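Local coordinates for protein macrophage receptor MARCO (Mus musculus, PDB 2OYA) that probably recognises ligands at the macrophage surface as a scavenger receptor, its cysteine-rich domain offering a basic and an acidic cluster for binding, at residues D33-N36 with N37-T40; N90-H93 with N94-A97; E19-N23 with N24-T28. All coordinates share one frame; numbering follows the deposited sequence.

Contact 1: D33-N36 with N37-T40; sequences DWDN and NDAT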
ATOM      1  N   ASP A  33       1.884  -3.153  12.110  1.00  8.76           N
ATOM      2  CA  ASP A  33       2.631  -1.848  12.129  1.00  9.50           C
ATOM      3  C   ASP A  33       2.278  -0.912  10.971  1.00  8.18           C
ATOM      4  O   ASP A  33       2.952   0.090  10.760  1.00  8.55           O
ATOM      5  CB  ASP A  33       4.169  -2.034  12.126  1.00 10.55           C
ATOM      6  CG  ASP A  33       4.691  -2.774  13.339  1.00 15.41           C
ATOM      7  OD1 ASP A  33       4.087  -2.676  14.435  1.00 17.34           O
ATOM      8  OD2 ASP A  33       5.752  -3.432  13.178  1.00 20.90           O
ATOM      9  N   TRP A  34       1.229  -1.236  10.216  1.00  7.26           N
ATOM     10  CA  TRP A  34       0.825  -0.430   9.065  1.00  5.83           C
ATOM     11  C   TRP A  34       0.145   0.819   9.597  1.00  7.17           C
ATOM     12  O   TRP A  34      -0.877   0.735  10.273  1.00  7.10           O
ATOM     13  CB  TRP A  34      -0.109  -1.227   8.164  1.00  6.20           C
ATOM     14  CG  TRP A  34      -0.574  -0.517   6.921  1.00  5.19           C
ATOM     15  CD1 TRP A  34      -1.819   0.007   6.679  1.00  5.50           C
ATOM     16  CD2 TRP A  34       0.196  -0.294   5.734  1.00  6.18           C
ATOM     17  NE1 TRP A  34      -1.869   0.544   5.412  1.00  4.26           N
ATOM     18  CE2 TRP A  34      -0.644   0.373   4.811  1.00  4.25           C
ATOM     19  CE3 TRP A  34       1.520  -0.592   5.363  1.00  4.96           C
ATOM     20  CZ2 TRP A  34      -0.201   0.761   3.531  1.00  6.85           C
ATOM     21  CZ3 TRP A  34       1.964  -0.213   4.086  1.00  5.24           C
ATOM     22  CH2 TRP A  34       1.097   0.464   3.189  1.00  6.30           C
ATOM     23  N   ASP A  35       0.738   1.977   9.321  1.00  7.37           N
ATOM     24  CA  ASP A  35       0.235   3.216   9.914  1.00  7.92           C
ATOM     25  C   ASP A  35       0.074   4.335   8.865  1.00  7.79           C
ATOM     26  O   ASP A  35       0.299   4.107   7.690  1.00  7.31           O
ATOM     27  CB  ASP A  35       1.090   3.625  11.138  1.00  8.29           C
ATOM     28  CG  ASP A  35       2.498   4.048  10.775  1.00 10.84           C
ATOM     29  OD1 ASP A  35       3.320   4.188  11.710  1.00 14.91           O
ATOM     30  OD2 ASP A  35       2.797   4.241   9.571  1.00 12.25           O
ATOM     31  N   ASN A  36      -0.348   5.532   9.293  1.00  7.78           N
ATOM     32  CA  ASN A  36      -0.583   6.639   8.352  1.00  7.68           C
ATOM     33  C   ASN A  36       0.662   7.034   7.557  1.00  7.26           C
ATOM     34  O   ASN A  36       0.549   7.468   6.403  1.00  7.01           O
ATOM     35  CB  ASN A  36      -1.182   7.844   9.081  1.00  7.48           C
ATOM     36  CG  ASN A  36      -2.653   7.621   9.474  1.00  8.65           C
ATOM     37  OD1 ASN A  36      -3.352   6.783   8.890  1.00  8.01           O
ATOM     38  ND2 ASN A  36      -3.119   8.362  10.484  1.00  7.14           N
ATOM     39  N   ASN A  37       1.831   6.887   8.168  1.00  7.26           N
ATOM     40  CA  ASN A  37       3.101   7.206   7.495  1.00  7.84           C
ATOM     41  C   ASN A  37       3.325   6.243   6.344  1.00  6.72           C
ATOM     42  O   ASN A  37       3.661   6.660   5.234  1.00  6.73           O
ATOM     43  CB  ASN A  37       4.288   7.163   8.469  1.00  9.16           C
ATOM     44  CG  ASN A  37       4.306   8.347   9.419  1.00 12.26           C
ATOM     45  OD1 ASN A  37       3.778   9.420   9.117  1.00 17.49           O
ATOM     46  ND2 ASN A  37       4.907   8.151  10.583  1.00 18.05           N
ATOM     47  N   ASP A  38       3.086   4.956   6.603  1.00  5.98           N
ATOM     48  CA  ASP A  38       3.182   3.936   5.546  1.00  6.17           C
ATOM     49  C   ASP A  38       2.163   4.182   4.434  1.00  5.95           C
ATOM     50  O   ASP A  38       2.492   4.110   3.239  1.00  4.93           O
ATOM     51  CB  ASP A  38       2.909   2.568   6.158  1.00  6.24           C
ATOM     52  CG  ASP A  38       3.874   2.227   7.258  1.00  9.67           C
ATOM     53  OD1 ASP A  38       5.049   2.627   7.145  1.00  9.23           O
ATOM     54  OD2 ASP A  38       3.458   1.565   8.227  1.00 12.02           O
ATOM     55  N   ALA A  39       0.919   4.462   4.845  1.00  5.75           N
ATOM     56  CA  ALA A  39      -0.182   4.741   3.918  1.00  5.40           C
ATOM     57  C   ALA A  39       0.143   5.952   3.021  1.00  6.01           C
ATOM     58  O   ALA A  39      -0.140   5.941   1.818  1.00  4.38           O
ATOM     59  CB  ALA A  39      -1.474   5.001   4.695  1.00  6.13           C
ATOM     60  N   THR A  40       0.715   6.995   3.625  1.00  5.83           N
ATOM     61  CA  THR A  40       1.099   8.202   2.885  1.00  5.93           C
ATOM     62  C   THR A  40       2.185   7.870   1.859  1.00  5.63           C
ATOM     63  O   THR A  40       2.127   8.347   0.729  1.00  4.68           O
ATOM     64  CB  THR A  40       1.521   9.337   3.847  1.00  6.72           C
ATOM     65  OG1 THR A  40       0.377   9.712   4.631  1.00  6.73           O
ATOM     66  CG2 THR A  40       2.028  10.580   3.103  1.00  6.66           C
TER

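Contact 2: N90-H93 with N94-A97; sequences NCVH and NEDA. With SO4 (sulfate ion), chain D.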
ATOM      1  N   ASN A  90       4.039 -13.469   9.180  0.80 12.65           N
ATOM      2  CA  ASN A  90       3.252 -14.485   9.866  0.80 12.54           C
ATOM      3  C   ASN A  90       1.791 -14.048   9.853  0.80 11.28           C
ATOM      4  O   ASN A  90       1.174 -13.868  10.902  0.80 11.75           O
ATOM      5  CB  ASN A  90       3.776 -14.713  11.286  0.80 13.30           C
ATOM      6  CG  ASN A  90       3.857 -13.425  12.117  0.80 16.19           C
ATOM      7  OD1 ASN A  90       3.564 -12.315  11.640  0.80 20.56           O
ATOM      8  ND2 ASN A  90       4.259 -13.579  13.381  0.80 17.75           N
ATOM      9  N   CYS A  91       1.262 -13.851   8.643  1.00 10.16           N
ATOM     10  CA  CYS A  91      -0.061 -13.261   8.449  1.00  9.32           C
ATOM     11  C   CYS A  91      -0.955 -14.098   7.545  1.00  8.82           C
ATOM     12  O   CYS A  91      -0.489 -15.012   6.838  1.00  7.32           O
ATOM     13  CB  CYS A  91       0.063 -11.868   7.824  1.00  9.57           C
ATOM     14  SG  CYS A  91       1.000 -10.737   8.876  1.00 11.78           S
ATOM     15  N   VAL A  92      -2.238 -13.744   7.559  1.00  7.72           N
ATOM     16  CA  VAL A  92      -3.214 -14.287   6.605  1.00  7.59           C
ATOM     17  C   VAL A  92      -3.878 -13.104   5.899  1.00  7.36           C
ATOM     18  O   VAL A  92      -3.718 -11.947   6.349  1.00  7.20           O
ATOM     19  CB  VAL A  92      -4.256 -15.191   7.302  1.00  7.12           C
ATOM     20  CG1 VAL A  92      -3.587 -16.404   7.914  1.00  8.52           C
ATOM     21  CG2 VAL A  92      -5.022 -14.426   8.375  1.00  7.08           C
ATOM     22  N   HIS A  93      -4.628 -13.373   4.827  1.00  6.36           N
ATOM     23  CA  HIS A  93      -5.191 -12.280   4.032  1.00  6.04           C
ATOM     24  C   HIS A  93      -6.304 -11.502   4.723  1.00  5.06           C
ATOM     25  O   HIS A  93      -6.585 -10.383   4.328  1.00  5.61           O
ATOM     26  CB  HIS A  93      -5.634 -12.734   2.638  1.00  5.60           C
ATOM     27  CG  HIS A  93      -4.485 -12.995   1.711  1.00  6.29           C
ATOM     28  ND1 HIS A  93      -3.783 -11.981   1.090  1.00  5.70           N
ATOM     29  CD2 HIS A  93      -3.905 -14.154   1.319  1.00  7.93           C
ATOM     30  CE1 HIS A  93      -2.828 -12.506   0.342  1.00  6.59           C
ATOM     31  NE2 HIS A  93      -2.876 -13.824   0.464  1.00  6.69           N
ATOM     32  N   ASN A  94      -6.895 -12.048   5.784  1.00  5.89           N
ATOM     33  CA  ASN A  94      -7.807 -11.237   6.620  1.00  6.37           C
ATOM     34  C   ASN A  94      -7.123  -9.990   7.222  1.00  6.30           C
ATOM     35  O   ASN A  94      -7.795  -9.028   7.606  1.00  6.38           O
ATOM     36  CB  ASN A  94      -8.430 -12.092   7.739  1.00  6.83           C
ATOM     37  CG  ASN A  94      -9.714 -12.804   7.302  1.00  9.22           C
ATOM     38  OD1 ASN A  94     -10.372 -12.402   6.336  1.00 10.24           O
ATOM     39  ND2 ASN A  94     -10.056 -13.882   7.995  1.00 10.94           N
ATOM     40  N   GLU A  95      -5.792 -10.022   7.308  1.00  6.09           N
ATOM     41  CA  GLU A  95      -5.002  -8.941   7.895  1.00  6.15           C
ATOM     42  C   GLU A  95      -4.459  -7.996   6.822  1.00  6.06           C
ATOM     43  O   GLU A  95      -3.638  -7.119   7.142  1.00  5.17           O
ATOM     44  CB  GLU A  95      -3.821  -9.514   8.696  1.00  5.61           C
ATOM     45  CG  GLU A  95      -4.249 -10.519   9.778  1.00  6.04           C
ATOM     46  CD  GLU A  95      -3.085 -11.155  10.479  1.00  8.22           C
ATOM     47  OE1 GLU A  95      -2.556 -12.153   9.954  1.00  9.68           O
ATOM     48  OE2 GLU A  95      -2.690 -10.663  11.565  1.00 10.20           O
ATOM     49  N   ASP A  96      -4.883  -8.178   5.564  1.00  5.85           N
ATOM     50  CA  ASP A  96      -4.368  -7.334   4.467  1.00  5.26           C
ATOM     51  C   ASP A  96      -4.682  -5.878   4.732  1.00  5.51           C
ATOM     52  O   ASP A  96      -5.826  -5.517   5.019  1.00  5.02           O
ATOM     53  CB  ASP A  96      -4.924  -7.707   3.088  1.00  5.06           C
ATOM     54  CG  ASP A  96      -4.365  -9.022   2.534  1.00  4.68           C
ATOM     55  OD1 ASP A  96      -3.299  -9.491   2.982  1.00  4.84           O
ATOM     56  OD2 ASP A  96      -5.010  -9.567   1.618  1.00  5.32           O
ATOM     57  N   ALA A  97      -3.639  -5.050   4.635  1.00  4.86           N
ATOM     58  CA  ALA A  97      -3.725  -3.627   4.893  1.00  5.42           C
ATOM     59  C   ALA A  97      -4.442  -2.913   3.746  1.00  5.20           C
ATOM     60  O   ALA A  97      -4.312  -3.290   2.579  1.00  6.05           O
ATOM     61  CB  ALA A  97      -2.323  -3.055   5.065  1.00  5.68           C
TER
HETATM   62  S   SO4 D 202      -6.173 -16.568   3.387  0.70 17.22           S
HETATM   63  O1  SO4 D 202      -6.062 -16.886   1.960  0.70 14.61           O
HETATM   64  O2  SO4 D 202      -7.268 -15.616   3.557  0.70 17.54           O
HETATM   65  O3  SO4 D 202      -6.524 -17.785   4.121  0.70 16.42           O
HETATM   66  O4  SO4 D 202      -4.926 -16.071   3.968  0.70  9.88           O
HETATM   67  O   HOH W   1      -1.837  -9.877   5.473  1.00  6.72           O

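Contact 3: E19-N23 with N24-T28; sequences EVYYN and NEWGT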
ATOM      1  N   GLU A  19      -1.880  -3.132  -2.637  1.00  5.98           N
ATOM      2  CA  GLU A  19      -1.122  -4.244  -3.241  1.00  6.19           C
ATOM      3  C   GLU A  19       0.179  -3.781  -3.862  1.00  6.29           C
ATOM      4  O   GLU A  19       0.309  -2.628  -4.236  1.00  6.49           O
ATOM      5  CB  GLU A  19      -1.982  -5.031  -4.243  1.00  5.51           C
ATOM      6  CG  GLU A  19      -3.171  -5.706  -3.545  1.00  5.79           C
ATOM      7  CD  GLU A  19      -3.946  -6.667  -4.424  1.00  8.55           C
ATOM      8  OE1 GLU A  19      -4.899  -7.279  -3.889  1.00  8.23           O
ATOM      9  OE2 GLU A  19      -3.602  -6.831  -5.625  1.00  7.52           O
ATOM     10  N   VAL A  20       1.147  -4.695  -3.938  1.00  6.66           N
ATOM     11  CA  VAL A  20       2.497  -4.373  -4.369  1.00  6.79           C
ATOM     12  C   VAL A  20       2.955  -5.462  -5.339  1.00  6.62           C
ATOM     13  O   VAL A  20       2.595  -6.625  -5.176  1.00  5.41           O
ATOM     14  CB  VAL A  20       3.467  -4.220  -3.144  1.00  7.63           C
ATOM     15  CG1 VAL A  20       3.600  -5.532  -2.349  1.00  7.73           C
ATOM     16  CG2 VAL A  20       4.819  -3.721  -3.561  1.00 10.38           C
ATOM     17  N   TYR A  21       3.700  -5.055  -6.367  1.00  6.79           N
ATOM     18  CA  TYR A  21       4.159  -5.963  -7.413  1.00  7.51           C
ATOM     19  C   TYR A  21       5.630  -6.319  -7.168  1.00  8.12           C
ATOM     20  O   TYR A  21       6.523  -5.453  -7.241  1.00  8.35           O
ATOM     21  CB  TYR A  21       3.969  -5.301  -8.787  1.00  8.19           C
ATOM     22  CG  TYR A  21       4.108  -6.254  -9.946  1.00  9.25           C
ATOM     23  CD1 TYR A  21       3.062  -7.127 -10.298  1.00 10.84           C
ATOM     24  CD2 TYR A  21       5.278  -6.290 -10.700  1.00 11.47           C
ATOM     25  CE1 TYR A  21       3.197  -8.012 -11.376  1.00 12.84           C
ATOM     26  CE2 TYR A  21       5.415  -7.167 -11.782  1.00 12.36           C
ATOM     27  CZ  TYR A  21       4.377  -8.012 -12.117  1.00 12.25           C
ATOM     28  OH  TYR A  21       4.513  -8.890 -13.188  1.00 13.25           O
ATOM     29  N   TYR A  22       5.880  -7.587  -6.853  1.00  7.99           N
ATOM     30  CA  TYR A  22       7.222  -8.046  -6.498  1.00  8.36           C
ATOM     31  C   TYR A  22       7.376  -9.465  -7.045  1.00  8.59           C
ATOM     32  O   TYR A  22       6.417 -10.244  -7.063  1.00  6.96           O
ATOM     33  CB  TYR A  22       7.386  -8.005  -4.976  1.00  9.01           C
ATOM     34  CG  TYR A  22       8.653  -8.616  -4.433  1.00  9.93           C
ATOM     35  CD1 TYR A  22       9.791  -7.832  -4.233  1.00 12.43           C
ATOM     36  CD2 TYR A  22       8.701  -9.969  -4.083  1.00 12.98           C
ATOM     37  CE1 TYR A  22      10.973  -8.395  -3.704  1.00 12.42           C
ATOM     38  CE2 TYR A  22       9.859 -10.544  -3.577  1.00 11.76           C
ATOM     39  CZ  TYR A  22      10.989  -9.749  -3.384  1.00 11.99           C
ATOM     40  OH  TYR A  22      12.121 -10.329  -2.855  1.00 12.38           O
ATOM     41  N   ASN A  23       8.583  -9.794  -7.499  1.00  8.51           N
ATOM     42  CA  ASN A  23       8.837 -11.081  -8.149  1.00  9.73           C
ATOM     43  C   ASN A  23       7.772 -11.459  -9.172  1.00  9.66           C
ATOM     44  O   ASN A  23       7.318 -12.608  -9.229  1.00 10.71           O
ATOM     45  CB  ASN A  23       9.046 -12.210  -7.121  1.00 10.00           C
ATOM     46  CG  ASN A  23       9.854 -13.367  -7.704  1.00 13.26           C
ATOM     47  OD1 ASN A  23      10.721 -13.163  -8.565  1.00 15.42           O
ATOM     48  ND2 ASN A  23       9.569 -14.579  -7.248  1.00 14.89           N
ATOM     49  N   ASN A  24       7.369 -10.462  -9.956  1.00  9.84           N
ATOM     50  CA  ASN A  24       6.448 -10.624 -11.099  1.00 10.80           C
ATOM     51  C   ASN A  24       5.046 -11.050 -10.735  1.00 10.42           C
ATOM     52  O   ASN A  24       4.348 -11.627 -11.564  1.00 10.82           O
ATOM     53  CB  ASN A  24       7.049 -11.534 -12.185  1.00 11.38           C
ATOM     54  CG  ASN A  24       8.476 -11.128 -12.547  1.00 11.02           C
ATOM     55  OD1 ASN A  24       8.696 -10.038 -13.051  1.00 13.23           O
ATOM     56  ND2 ASN A  24       9.445 -11.987 -12.234  1.00 13.04           N
ATOM     57  N   GLU A  25       4.633 -10.772  -9.496  1.00  9.65           N
ATOM     58  CA  GLU A  25       3.277 -11.102  -9.082  1.00 10.13           C
ATOM     59  C   GLU A  25       2.759 -10.026  -8.163  1.00  9.08           C
ATOM     60  O   GLU A  25       3.505  -9.513  -7.347  1.00  8.37           O
ATOM     61  CB  GLU A  25       3.257 -12.417  -8.306  1.00 11.84           C
ATOM     62  CG  GLU A  25       3.614 -13.659  -9.093  1.00 15.12           C
ATOM     63  CD  GLU A  25       3.387 -14.913  -8.290  1.00 21.09           C
ATOM     64  OE1 GLU A  25       2.308 -15.515  -8.458  1.00 24.14           O
ATOM     65  OE2 GLU A  25       4.273 -15.282  -7.487  1.00 24.37           O
ATOM     66  N   TRP A  26       1.476  -9.699  -8.301  1.00  8.87           N
ATOM     67  CA  TRP A  26       0.797  -8.874  -7.297  1.00  7.94           C
ATOM     68  C   TRP A  26       0.620  -9.624  -5.985  1.00  7.02           C
ATOM     69  O   TRP A  26       0.169 -10.777  -5.961  1.00  7.34           O
ATOM     70  CB  TRP A  26      -0.569  -8.377  -7.813  1.00  7.67           C
ATOM     71  CG  TRP A  26      -0.427  -7.363  -8.899  1.00  8.36           C
ATOM     72  CD1 TRP A  26      -0.614  -7.563 -10.241  1.00  9.12           C
ATOM     73  CD2 TRP A  26      -0.020  -6.003  -8.748  1.00  9.81           C
ATOM     74  NE1 TRP A  26      -0.382  -6.391 -10.936  1.00  9.19           N
ATOM     75  CE2 TRP A  26      -0.004  -5.421 -10.045  1.00 10.39           C
ATOM     76  CE3 TRP A  26       0.324  -5.204  -7.641  1.00  8.57           C
ATOM     77  CZ2 TRP A  26       0.341  -4.083 -10.261  1.00  9.40           C
ATOM     78  CZ3 TRP A  26       0.679  -3.880  -7.860  1.00  9.23           C
ATOM     79  CH2 TRP A  26       0.697  -3.336  -9.155  1.00  8.13           C
ATOM     80  N   GLY A  27       0.961  -8.945  -4.886  1.00  6.63           N
ATOM     81  CA  GLY A  27       0.745  -9.485  -3.553  1.00  5.98           C
ATOM     82  C   GLY A  27       0.323  -8.377  -2.606  1.00  5.89           C
ATOM     83  O   GLY A  27       0.267  -7.204  -2.979  1.00  5.75           O
ATOM     84  N   THR A  28       0.046  -8.760  -1.370  1.00  5.73           N
ATOM     85  CA  THR A  28      -0.585  -7.867  -0.419  1.00  5.90           C
ATOM     86  C   THR A  28       0.394  -7.464   0.706  1.00  6.39           C
ATOM     87  O   THR A  28       1.567  -7.874   0.732  1.00  6.05           O
ATOM     88  CB  THR A  28      -1.851  -8.518   0.170  1.00  5.79           C
ATOM     89  OG1 THR A  28      -1.481  -9.700   0.898  1.00  4.91           O
ATOM     90  CG2 THR A  28      -2.876  -8.863  -0.954  1.00  5.91           C
TER

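Contact 1: D33-N36 with N37-T40
Trp-34 lays its indole over the first turn of helix 36-45, and the CB of Asp-38 presses on one face of it. That carbon sits 3.8 Å from the centroid of the six-membered ring, 22° off the normal, a CH-pi contact. This is the tight half of the contact. The indole gets there because its CG stands anti to the backbone N (chi1 -179°), which carries the ring past Asp-38, the two side chains running in opposite directions; the backbone N of Ala-39 also lies over the same face, toward its rim. NE1 is satisfied by the carbonyl of Gly-98, and Val-69, Ala-53 and Val-99 pack round the ring.

Beside the indole, Asp-35 and Asp-38 exchange bonds as a capping box. Asp-35 is the N-cap: its OD2 takes Asp-38 N at 3.1 Å, nearly straight (N-H...O 166°). In return, Asp-38 OD2 accepts from Asp-35 N at 3.0 Å, on its anti side and well out of the carboxylate plane. The first helical bond then follows, from Ala-39 N to Asp-35 O (2.9 Å).

Toward solvent the contact thins. Asn-36 and Asn-37 are exposed, and the side chain of Asn-36 leads away from the turn, though its OD1 still receives the amide of Ala-53. The backbone here is still held: Asn-36 O is gripped from opposite faces of its plane by Thr-40 N and by Thr-40 OG1, the latter 2.9 Å away and also bonded to Gly-51 N.

The price of the box is charge: OD2 of Asp-35 and OD2 of Asp-38 stand only 3.1 Å apart. Amide donors probably offset this: each OD2 has a backbone N-H, and Asp-38 OD1 accepts from Cys-71 N. The helix N-terminus probably helps to stabilise two neighbouring carboxylates in a place that would otherwise tend to raise their pKa values.

Contact 2: N90-H93 with N94-A97
His-93 and Asp-96 meet with their flat groups almost perpendicular, ring and carboxylate planes 80° apart. The carboxylate comes to the edge of the imidazole, and ND1 gives its proton to the syn lone pair of Asp-96 OD2 at 2.8 Å, the acceptor lying in the ring plane. At its other nitrogen, NE2, the ring bonds to the carbonyl of Gly-62, so both nitrogens are held and the ring's rotation is fixed. Asp-96 OD1 has Thr-28 OG1 as a further partner, and a water joins it to Val-92 O.

The backbone underneath is a short 3-10 turn, in which Glu-95 N bonds to Val-92 O and Asp-96 N to His-93 O (3.0 Å). It lies in the long loop before strand 98-101 of this SRCR domain and comes just after Cys-91, which is disulfide-bonded to Cys-30.

With CG beside its backbone N (chi1 -55°) and the chain extended beyond, Glu-95 reaches back to Val-92. OE1 uses its anti lone pair to accept from Val-92 N at 2.9 Å and lies against CB of Cys-91. The next amide, His-93 N, points to a sulfate, probably from the crystallisation liquor, and meets its O4 at 2.8 Å in a nearly straight bond (173°).

Contact 3: E19-N23 with N24-T28
Two different first torsions bring Tyr-21 and Trp-26 together: the tyrosine ring stands anti to its own backbone N (chi1 -167°), while the indole CG lies anti to the carbonyl carbon (chi1 -70°). On the same face of the hairpin the two side chains cross at about a right angle. Tyr-21 turns an edge to the indole in a T-shaped pair, its ring centroid 4.7 Å from that of the five-membered ring and the planes at 61°. Tyr-21 CD1 does the touching, 3.5 Å from Trp-26 CE2. Closer to the backbone, Tyr-21 CB sits over the six-membered ring, 3.7 Å from its centroid, so the indole carries both the root and the ring of the tyrosine. One face of the Tyr-21 ring also covers the amide N of Glu-25, which spreads the aromatic contact onto the turn.

Farther from the turn, the Glu-19 side chain runs out on this face too, crossing Trp-26 near its CB, and its OE1 makes a salt bridge to Arg-17.

Beneath the rings, two hydrogen-bonded pairs hold the strands. Val-20 N meets Gly-27 O at 2.8 Å and Gly-27 N meets Val-20 O at 2.9 Å; Tyr-22 N to Glu-25 O and Glu-25 N to Tyr-22 O are both 3.1 Å. On the face of Val-20 and Tyr-22, the Tyr-22 ring stacks with Trp-86 and meets Trp-65 edge-to-face.

Asn-23 and Asn-24, both with positive phi, turn the chain between Tyr-22 and Glu-25: a beta hairpin with a two-residue loop, closed by a type I' turn, built here from strands 17-22 and 25-29 of the SRCR domain's mixed sheet.

Contact 2 is the hub of the three. It touches contact 3 where Thr-28 OG1, near the end of strand 25-29, lies 2.8 Å from Asp-96 OD1 in a probable hydrogen bond, and it touches contact 1 where Ala-97 CB packs 3.5 Å from Trp-34 CD1. Contacts 1 and 3 do not meet: their nearest atoms are about 7 Å apart and their centres, on opposite sides of the chain's centre, about 18 Å, although strand 25-29 leads on to helix 36-45. Sulfate is found near two of them, bonded to the backbone at contact 2 and about 5 Å from the side chain of Tyr-22 at contact 3.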